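Local coordinates for galactofuranose-binding protein YtfQ (PDB 2VK2), which binds alpha- and beta-galactofuranose in the periplasm and serves as the solute-binding component of an ABC transporter that imports this sugar, at residues T34-D39 against V55-D60; E78-E83 against D97-M102; G117-K122 against L279-T284. All coordinates share one frame; numbering follows the deposited sequence.

Contact 1: T34-D39 against V55-D60; sequences TLKIAD and VAQGVD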
loop_
_atom_site.group_PDB
_atom_site.type_symbol
_atom_site.label_atom_id
_atom_site.label_comp_id
_atom_site.label_asym_id
_atom_site.label_seq_id
_atom_site.Cartn_x
_atom_site.Cartn_y
_atom_site.Cartn_z
ATOM N N THR A 34 21.303 -0.758 -13.772
ATOM C CA THR A 34 21.816 -1.433 -12.587
ATOM C C THR A 34 21.033 -0.935 -11.376
ATOM O O THR A 34 21.061 0.252 -11.063
ATOM C CB THR A 34 23.319 -1.141 -12.393
ATOM O OG1 THR A 34 24.044 -1.584 -13.547
ATOM C CG2 THR A 34 23.858 -1.849 -11.161
ATOM N N LEU A 35 20.327 -1.841 -10.709
ATOM C CA LEU A 35 19.492 -1.480 -9.572
ATOM C C LEU A 35 20.053 -2.082 -8.296
ATOM O O LEU A 35 20.226 -3.297 -8.197
ATOM C CB LEU A 35 18.064 -1.980 -9.792
ATOM C CG LEU A 35 17.049 -1.613 -8.706
ATOM C CD1 LEU A 35 16.842 -0.107 -8.635
ATOM C CD2 LEU A 35 15.731 -2.325 -8.951
ATOM N N LYS A 36 20.344 -1.218 -7.327
ATOM C CA LYS A 36 20.759 -1.637 -6.000
ATOM C C LYS A 36 19.595 -1.405 -5.058
ATOM O O LYS A 36 19.076 -0.291 -4.979
ATOM C CB LYS A 36 21.957 -0.815 -5.533
ATOM C CG LYS A 36 23.086 -0.750 -6.543
ATOM C CD LYS A 36 24.299 -0.033 -5.984
ATOM C CE LYS A 36 24.990 -0.864 -4.914
ATOM N NZ LYS A 36 26.342 -0.355 -4.599
ATOM N N ILE A 37 19.176 -2.449 -4.352
ATOM C CA ILE A 37 18.048 -2.341 -3.436
ATOM C C ILE A 37 18.517 -2.495 -1.994
ATOM O O ILE A 37 19.134 -3.497 -1.632
ATOM C CB ILE A 37 16.955 -3.385 -3.741
ATOM C CG1 ILE A 37 16.517 -3.291 -5.207
ATOM C CG2 ILE A 37 15.760 -3.172 -2.824
ATOM C CD1 ILE A 37 15.426 -4.272 -5.587
ATOM N N ALA A 38 18.232 -1.479 -1.186
ATOM C CA ALA A 38 18.483 -1.522 0.249
ATOM C C ALA A 38 17.168 -1.799 0.965
ATOM O O ALA A 38 16.150 -1.172 0.674
ATOM C CB ALA A 38 19.085 -0.201 0.726
ATOM N N ASP A 39 17.196 -2.737 1.904
ATOM C CA ASP A 39 16.010 -3.128 2.653
ATOM C C ASP A 39 16.032 -2.416 4.000
ATOM O O ASP A 39 16.910 -2.667 4.823
ATOM C CB ASP A 39 15.996 -4.649 2.835
ATOM C CG ASP A 39 14.700 -5.160 3.423
ATOM O OD1 ASP A 39 14.218 -4.586 4.418
ATOM O OD2 ASP A 39 14.164 -6.154 2.893
ATOM N N VAL A 55 24.120 8.270 -1.995
ATOM C CA VAL A 55 24.684 9.584 -2.311
ATOM C C VAL A 55 26.211 9.520 -2.321
ATOM O O VAL A 55 26.849 9.987 -3.263
ATOM C CB VAL A 55 24.207 10.671 -1.319
ATOM C CG1 VAL A 55 25.001 11.962 -1.509
ATOM C CG2 VAL A 55 22.716 10.924 -1.492
ATOM N N ALA A 56 26.787 8.923 -1.282
ATOM C CA ALA A 56 28.241 8.790 -1.174
ATOM C C ALA A 56 28.823 8.008 -2.352
ATOM O O ALA A 56 29.879 8.363 -2.877
ATOM C CB ALA A 56 28.614 8.124 0.143
ATOM N N GLN A 57 28.124 6.954 -2.770
ATOM C CA GLN A 57 28.559 6.132 -3.902
ATOM C C GLN A 57 28.481 6.849 -5.243
ATOM O O GLN A 57 29.198 6.491 -6.171
ATOM C CB GLN A 57 27.720 4.859 -3.979
ATOM C CG GLN A 57 27.963 3.887 -2.856
ATOM C CD GLN A 57 27.016 2.717 -2.925
ATOM O OE1 GLN A 57 26.995 1.991 -3.914
ATOM N NE2 GLN A 57 26.219 2.529 -1.879
ATOM N N GLY A 58 27.609 7.846 -5.358
ATOM C CA GLY A 58 27.440 8.570 -6.612
ATOM C C GLY A 58 26.584 7.834 -7.628
ATOM O O GLY A 58 26.890 7.835 -8.819
ATOM N N VAL A 59 25.500 7.212 -7.168
ATOM C CA VAL A 59 24.519 6.622 -8.083
ATOM C C VAL A 59 23.887 7.726 -8.930
ATOM O O VAL A 59 23.953 8.905 -8.583
ATOM C CB VAL A 59 23.408 5.839 -7.334
ATOM C CG1 VAL A 59 24.008 4.718 -6.501
ATOM C CG2 VAL A 59 22.561 6.771 -6.473
ATOM N N ASP A 60 23.277 7.340 -10.045
ATOM C CA ASP A 60 22.676 8.306 -10.965
ATOM C C ASP A 60 21.322 8.811 -10.492
ATOM O O ASP A 60 20.905 9.906 -10.855
ATOM C CB ASP A 60 22.521 7.693 -12.354
ATOM C CG ASP A 60 23.845 7.336 -12.972
ATOM O OD1 ASP A 60 24.566 8.264 -13.389
ATOM O OD2 ASP A 60 24.178 6.138 -13.020
#
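Lys36 and Gln57 approach each other from opposite directions and meet through a hydrogen bond that carries the whole contact. NZ of Lys36 donates a hydrogen bond to OE1 of Gln57 at a short 2.5 Å. It lies in the carbonyl plane on a lone pair, with a C=O...N angle of 140°. A bend at chi3 (71°) turns the end of the lysine chain toward the amide, while the glutamine is extended beyond CG. Gln57 NE2 donates to Ser53 OG, one turn back, which helps to settle which end of the amide presents its oxygen. A long, flexible lysine and glutamine suit this surface position, where the nearest CA atoms, those of Lys36 and Val59, stay 9.3 Å apart. With an alanine at Lys36, Gln57 OE1 would probably lose its charged donor and the amide would be freer to turn.

Just after Gln57, Gly58 at positive phi ends the helix in a Schellman motif that a residue with a CB would enter less easily.

Strand 34-39 is an outermost strand of a parallel sheet and pairs with 4-9. Lys36 and Ala38 face helix 44-57, where both touch Phe54, whereas Leu35 and Ile37 pack on helix 15-31 on the other face of the sheet; helix 44-57 belongs to the beta-alpha-beta crossover leading to strand 61-64.

Contact 2: E78-E83 against D97-M102; sequences EAKDAE and DKSLYM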
loop_
_atom_site.group_PDB
_atom_site.type_symbol
_atom_site.label_atom_id
_atom_site.label_comp_id
_atom_site.label_asym_id
_atom_site.label_seq_id
_atom_site.Cartn_x
_atom_site.Cartn_y
_atom_site.Cartn_z
ATOM N N GLU A 78 20.602 16.653 1.222
ATOM C CA GLU A 78 21.898 16.056 0.909
ATOM C C GLU A 78 21.934 15.500 -0.519
ATOM O O GLU A 78 22.898 15.723 -1.250
ATOM C CB GLU A 78 22.249 14.964 1.923
ATOM C CG GLU A 78 22.505 15.505 3.325
ATOM C CD GLU A 78 22.589 14.421 4.381
ATOM O OE1 GLU A 78 22.920 13.271 4.035
ATOM O OE2 GLU A 78 22.333 14.726 5.565
ATOM N N ALA A 79 20.888 14.781 -0.916
ATOM C CA ALA A 79 20.806 14.258 -2.280
ATOM C C ALA A 79 20.737 15.386 -3.311
ATOM O O ALA A 79 21.357 15.302 -4.371
ATOM C CB ALA A 79 19.605 13.331 -2.430
ATOM N N LYS A 80 19.986 16.437 -2.999
ATOM C CA LYS A 80 19.866 17.573 -3.909
ATOM C C LYS A 80 21.196 18.306 -4.066
ATOM O O LYS A 80 21.571 18.668 -5.178
ATOM C CB LYS A 80 18.783 18.543 -3.445
ATOM C CG LYS A 80 18.556 19.679 -4.422
ATOM C CD LYS A 80 17.180 20.278 -4.288
ATOM C CE LYS A 80 16.999 21.403 -5.284
ATOM N NZ LYS A 80 15.674 22.051 -5.148
ATOM N N ASP A 81 21.911 18.501 -2.961
ATOM C CA ASP A 81 23.240 19.116 -3.008
ATOM C C ASP A 81 24.223 18.275 -3.829
ATOM O O ASP A 81 25.121 18.821 -4.476
ATOM C CB ASP A 81 23.788 19.344 -1.593
ATOM C CG ASP A 81 23.089 20.487 -0.863
ATOM O OD1 ASP A 81 22.376 21.285 -1.507
ATOM O OD2 ASP A 81 23.258 20.584 0.371
ATOM N N ALA A 82 24.041 16.954 -3.814
ATOM C CA ALA A 82 24.852 16.038 -4.619
ATOM C C ALA A 82 24.372 15.954 -6.071
ATOM O O ALA A 82 24.980 15.257 -6.884
ATOM C CB ALA A 82 24.849 14.652 -3.990
ATOM N N GLU A 83 23.280 16.651 -6.387
ATOM C CA GLU A 83 22.696 16.677 -7.728
ATOM C C GLU A 83 22.268 15.287 -8.206
ATOM O O GLU A 83 22.407 14.945 -9.379
ATOM C CB GLU A 83 23.652 17.351 -8.725
ATOM C CG GLU A 83 24.034 18.772 -8.316
ATOM C CD GLU A 83 24.999 19.430 -9.282
ATOM O OE1 GLU A 83 24.813 19.288 -10.509
ATOM O OE2 GLU A 83 25.940 20.099 -8.806
ATOM N N ASP A 97 9.054 22.113 0.719
ATOM C CA ASP A 97 9.832 22.295 -0.501
ATOM C C ASP A 97 9.664 21.099 -1.439
ATOM O O ASP A 97 10.371 20.094 -1.320
ATOM C CB ASP A 97 11.309 22.515 -0.161
ATOM C CG ASP A 97 12.166 22.757 -1.388
ATOM O OD1 ASP A 97 11.616 22.879 -2.506
ATOM O OD2 ASP A 97 13.398 22.822 -1.228
ATOM N N LYS A 98 8.750 21.241 -2.394
ATOM C CA LYS A 98 8.416 20.167 -3.330
ATOM C C LYS A 98 9.527 19.910 -4.351
ATOM O O LYS A 98 9.489 18.908 -5.068
ATOM C CB LYS A 98 7.111 20.486 -4.074
ATOM C CG LYS A 98 5.921 20.830 -3.179
ATOM C CD LYS A 98 5.565 19.690 -2.245
ATOM C CE LYS A 98 4.261 19.963 -1.512
ATOM N NZ LYS A 98 4.362 21.141 -0.608
ATOM N N SER A 99 10.511 20.807 -4.422
ATOM C CA SER A 99 11.657 20.615 -5.310
ATOM C C SER A 99 12.685 19.628 -4.740
ATOM O O SER A 99 13.683 19.331 -5.396
ATOM C CB SER A 99 12.329 21.956 -5.627
ATOM O OG SER A 99 13.126 22.415 -4.550
ATOM N N LEU A 100 12.440 19.119 -3.534
ATOM C CA LEU A 100 13.322 18.120 -2.919
ATOM C C LEU A 100 13.212 16.728 -3.548
ATOM O O LEU A 100 13.965 15.830 -3.181
ATOM C CB LEU A 100 13.066 18.028 -1.411
ATOM C CG LEU A 100 13.560 19.219 -0.586
ATOM C CD1 LEU A 100 13.076 19.103 0.847
ATOM C CD2 LEU A 100 15.083 19.334 -0.633
ATOM N N TYR A 101 12.280 16.543 -4.477
ATOM C CA TYR A 101 12.171 15.283 -5.211
ATOM C C TYR A 101 11.542 15.537 -6.571
ATOM O O TYR A 101 10.903 16.567 -6.781
ATOM C CB TYR A 101 11.347 14.266 -4.418
ATOM C CG TYR A 101 9.918 14.685 -4.194
ATOM C CD1 TYR A 101 8.923 14.320 -5.093
ATOM C CD2 TYR A 101 9.561 15.461 -3.096
ATOM C CE1 TYR A 101 7.617 14.703 -4.910
ATOM C CE2 TYR A 101 8.243 15.848 -2.900
ATOM C CZ TYR A 101 7.278 15.465 -3.816
ATOM O OH TYR A 101 5.966 15.833 -3.648
ATOM N N MET A 102 11.711 14.586 -7.485
ATOM C CA MET A 102 11.255 14.743 -8.863
ATOM C C MET A 102 9.758 14.497 -8.991
ATOM O O MET A 102 9.018 15.347 -9.483
ATOM C CB MET A 102 12.006 13.772 -9.775
ATOM C CG MET A 102 13.505 14.006 -9.821
ATOM S SD MET A 102 13.944 15.473 -10.762
ATOM C CE MET A 102 13.842 14.810 -12.423
HETATM O O HOH W 1 15.769 22.761 -2.446
#
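Lys80 reaches out from the last turn of its helix and lays its stretched side chain alongside the turn at Ser99. With CG anti to the backbone N (chi1 -176°) and the later torsions all close to extended, chi2 least so (156°), the chain is nearly at full stretch, and NZ arrives 2.6 Å from Ser99 OG. The same nitrogen makes a weak hydrogen bond of 3.4 Å to Ser99 O, so it faces both the side chain and the carbonyl of one residue. Ser99 OG stands between its own N and carbonyl carbon (chi1 77°), which lets it donate to Asp97 OD1 at 2.6 Å. That oxygen also accepts from Ser99 N, which comes from above the carboxylate plane, and this second bond closes an Asx turn. The short polar side chains of Asp97 and Ser99 suit such a tight turn.

Asp97 OD2 lies 4.6 Å from Lys80 NZ, too far for a salt bridge. Instead a water accepts from NZ at 2.8 Å and donates to OD2 at 2.7 Å, bridging two charges whose attraction probably adds a little. Nearer the helix backbone, Leu100 CD2 comes to 4.3 Å from Lys80 CD, apolar branch against methylene.

Leu100 continues onto Leu76 and Lys77 of the same helix. The contact thus ties the end of helix 73-81 to the loop running from strand 86-89 to strand 103-106, while Tyr101 points away and packs on Leu88.

Contact 3: G117-K122 against L279-T284; sequences GDWLVK and LYLPDT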
loop_
_atom_site.group_PDB
_atom_site.type_symbol
_atom_site.label_atom_id
_atom_site.label_comp_id
_atom_site.label_asym_id
_atom_site.label_seq_id
_atom_site.Cartn_x
_atom_site.Cartn_y
_atom_site.Cartn_z
ATOM N N GLY A 117 -15.257 2.150 0.917
ATOM C CA GLY A 117 -16.346 2.766 1.669
ATOM C C GLY A 117 -17.644 2.840 0.885
ATOM O O GLY A 117 -18.709 2.494 1.402
ATOM N N ASP A 118 -17.555 3.282 -0.368
ATOM C CA ASP A 118 -18.721 3.358 -1.253
ATOM C C ASP A 118 -19.332 1.969 -1.451
ATOM O O ASP A 118 -20.556 1.805 -1.419
ATOM C CB ASP A 118 -18.343 3.934 -2.625
ATOM C CG ASP A 118 -18.029 5.422 -2.589
ATOM O OD1 ASP A 118 -18.303 6.089 -1.569
ATOM O OD2 ASP A 118 -17.507 5.924 -3.607
ATOM N N TRP A 119 -18.474 0.974 -1.654
ATOM C CA TRP A 119 -18.928 -0.403 -1.798
ATOM C C TRP A 119 -19.701 -0.846 -0.555
ATOM O O TRP A 119 -20.783 -1.427 -0.665
ATOM C CB TRP A 119 -17.754 -1.354 -2.065
ATOM C CG TRP A 119 -18.156 -2.775 -1.870
ATOM C CD1 TRP A 119 -18.817 -3.568 -2.757
ATOM C CD2 TRP A 119 -17.977 -3.557 -0.685
ATOM N NE1 TRP A 119 -19.050 -4.802 -2.204
ATOM C CE2 TRP A 119 -18.543 -4.824 -0.933
ATOM C CE3 TRP A 119 -17.386 -3.314 0.559
ATOM C CZ2 TRP A 119 -18.534 -5.843 0.018
ATOM C CZ3 TRP A 119 -17.376 -4.327 1.502
ATOM C CH2 TRP A 119 -17.946 -5.577 1.225
ATOM N N LEU A 120 -19.148 -0.565 0.623
ATOM C CA LEU A 120 -19.768 -0.975 1.882
ATOM C C LEU A 120 -21.129 -0.321 2.096
ATOM O O LEU A 120 -22.077 -0.984 2.518
ATOM C CB LEU A 120 -18.849 -0.659 3.066
ATOM C CG LEU A 120 -19.367 -1.105 4.437
ATOM C CD1 LEU A 120 -19.469 -2.626 4.517
ATOM C CD2 LEU A 120 -18.475 -0.565 5.539
ATOM N N VAL A 121 -21.226 0.973 1.803
ATOM C CA VAL A 121 -22.490 1.695 1.930
ATOM C C VAL A 121 -23.585 1.003 1.118
ATOM O O VAL A 121 -24.692 0.782 1.616
ATOM C CB VAL A 121 -22.350 3.171 1.486
ATOM C CG1 VAL A 121 -23.714 3.849 1.412
ATOM C CG2 VAL A 121 -21.437 3.928 2.436
ATOM N N LYS A 122 -23.270 0.653 -0.127
ATOM C CA LYS A 122 -24.217 -0.050 -0.992
ATOM C C LYS A 122 -24.516 -1.462 -0.484
ATOM O O LYS A 122 -25.670 -1.901 -0.501
ATOM C CB LYS A 122 -23.685 -0.118 -2.425
ATOM C CG LYS A 122 -23.706 1.206 -3.159
ATOM C CD LYS A 122 -22.999 1.109 -4.497
ATOM N N LEU A 279 -11.856 -1.302 -8.185
ATOM C CA LEU A 279 -12.502 -2.205 -7.231
ATOM C C LEU A 279 -12.787 -3.552 -7.886
ATOM O O LEU A 279 -13.342 -3.607 -8.987
ATOM C CB LEU A 279 -13.815 -1.600 -6.733
ATOM C CG LEU A 279 -14.613 -2.432 -5.727
ATOM C CD1 LEU A 279 -13.902 -2.477 -4.387
ATOM C CD2 LEU A 279 -16.010 -1.866 -5.577
ATOM N N TYR A 280 -12.416 -4.627 -7.199
ATOM C CA TYR A 280 -12.708 -5.981 -7.651
ATOM C C TYR A 280 -13.482 -6.748 -6.589
ATOM O O TYR A 280 -13.183 -6.665 -5.396
ATOM C CB TYR A 280 -11.416 -6.708 -8.017
ATOM C CG TYR A 280 -10.815 -6.209 -9.309
ATOM C CD1 TYR A 280 -11.434 -6.462 -10.530
ATOM C CD2 TYR A 280 -9.635 -5.471 -9.315
ATOM C CE1 TYR A 280 -10.895 -6.000 -11.719
ATOM C CE2 TYR A 280 -9.087 -5.006 -10.504
ATOM C CZ TYR A 280 -9.722 -5.275 -11.700
ATOM O OH TYR A 280 -9.184 -4.818 -12.882
ATOM N N LEU A 281 -14.486 -7.488 -7.053
ATOM C CA LEU A 281 -15.364 -8.286 -6.206
ATOM C C LEU A 281 -15.247 -9.752 -6.640
ATOM O O LEU A 281 -14.609 -10.035 -7.651
ATOM C CB LEU A 281 -16.804 -7.775 -6.338
ATOM C CG LEU A 281 -16.995 -6.277 -6.069
ATOM C CD1 LEU A 281 -18.436 -5.862 -6.323
ATOM C CD2 LEU A 281 -16.576 -5.905 -4.650
ATOM N N PRO A 282 -15.834 -10.690 -5.871
ATOM C CA PRO A 282 -15.657 -12.118 -6.168
ATOM C C PRO A 282 -16.035 -12.570 -7.583
ATOM O O PRO A 282 -15.474 -13.551 -8.066
ATOM C CB PRO A 282 -16.551 -12.798 -5.126
ATOM C CG PRO A 282 -16.554 -11.837 -3.984
ATOM C CD PRO A 282 -16.634 -10.498 -4.649
ATOM N N ASP A 283 -16.951 -11.864 -8.242
ATOM C CA ASP A 283 -17.375 -12.233 -9.599
ATOM C C ASP A 283 -16.250 -12.161 -10.642
ATOM O O ASP A 283 -16.357 -12.777 -11.701
ATOM C CB ASP A 283 -18.573 -11.384 -10.050
ATOM C CG ASP A 283 -18.227 -9.914 -10.226
ATOM O OD1 ASP A 283 -17.379 -9.400 -9.468
ATOM O OD2 ASP A 283 -18.812 -9.269 -11.122
ATOM N N THR A 284 -15.183 -11.419 -10.344
ATOM C CA THR A 284 -14.025 -11.318 -11.239
ATOM C C THR A 284 -12.744 -11.907 -10.635
ATOM O O THR A 284 -11.666 -11.762 -11.212
ATOM C CB THR A 284 -13.750 -9.847 -11.608
ATOM O OG1 THR A 284 -13.463 -9.102 -10.420
ATOM C CG2 THR A 284 -14.953 -9.235 -12.310
#
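Trp119, on helix 109-124, covers Leu279 and Leu281 at the edge of the sheet in the second lobe, where strand 278-280 runs antiparallel to 243-246 as an outermost strand of an otherwise parallel sheet. CG of Trp119 is anti to the backbone N (chi1 166°), which carries the indole from the helix toward the two leucines. CD2 of Leu281 meets the pyrrole part of the ring obliquely, 3.8 Å from Trp119 CD1 and 3.6 Å from Trp119 NE1. Closer to the backbone on the same side chain, Leu279 CD2 rests 4.0 Å from Trp119 CB. Being two residues apart, the leucines both turn toward the helix, while Tyr280 between them packs on Tyr233 of helix 230-237. Ala243 adds to this apolar surface, touching both Trp119 and Leu281.

Tryptophan suits the place because its CB and the CD1-NE1 side of its ring reach two branched leucines at once. Since the leucines offer methyl groups and no acceptor, NE1 meets only carbon across this contact; the contact rests on van der Waals packing, with probably a modest hydrophobic gain as the residues stay partly exposed, and depends on fit of shape rather than on directed bonds.

In the fold
Contacts 1 and 2 are neighbours in one lobe, their centres 16 Å apart. They touch directly: Val55 CG1 lies 3.7 Å from Ala82 CB, so the C-terminal end of helix 44-57 packs against that of helix 73-81 and the residue just after it. Contact 3 belongs to the other lobe, its centre about 41 Å from that of contact 1 and 40 Å from that of contact 2. Galactofuranose is held in the cleft between the lobes. Contacts 1 and 2 lie away from it, at the outer part of their lobe; in contact 3 the side chain of Leu279 comes within about 12 Å of those of the sugar-binding residues Asp227 and Arg146, without lining the pocket.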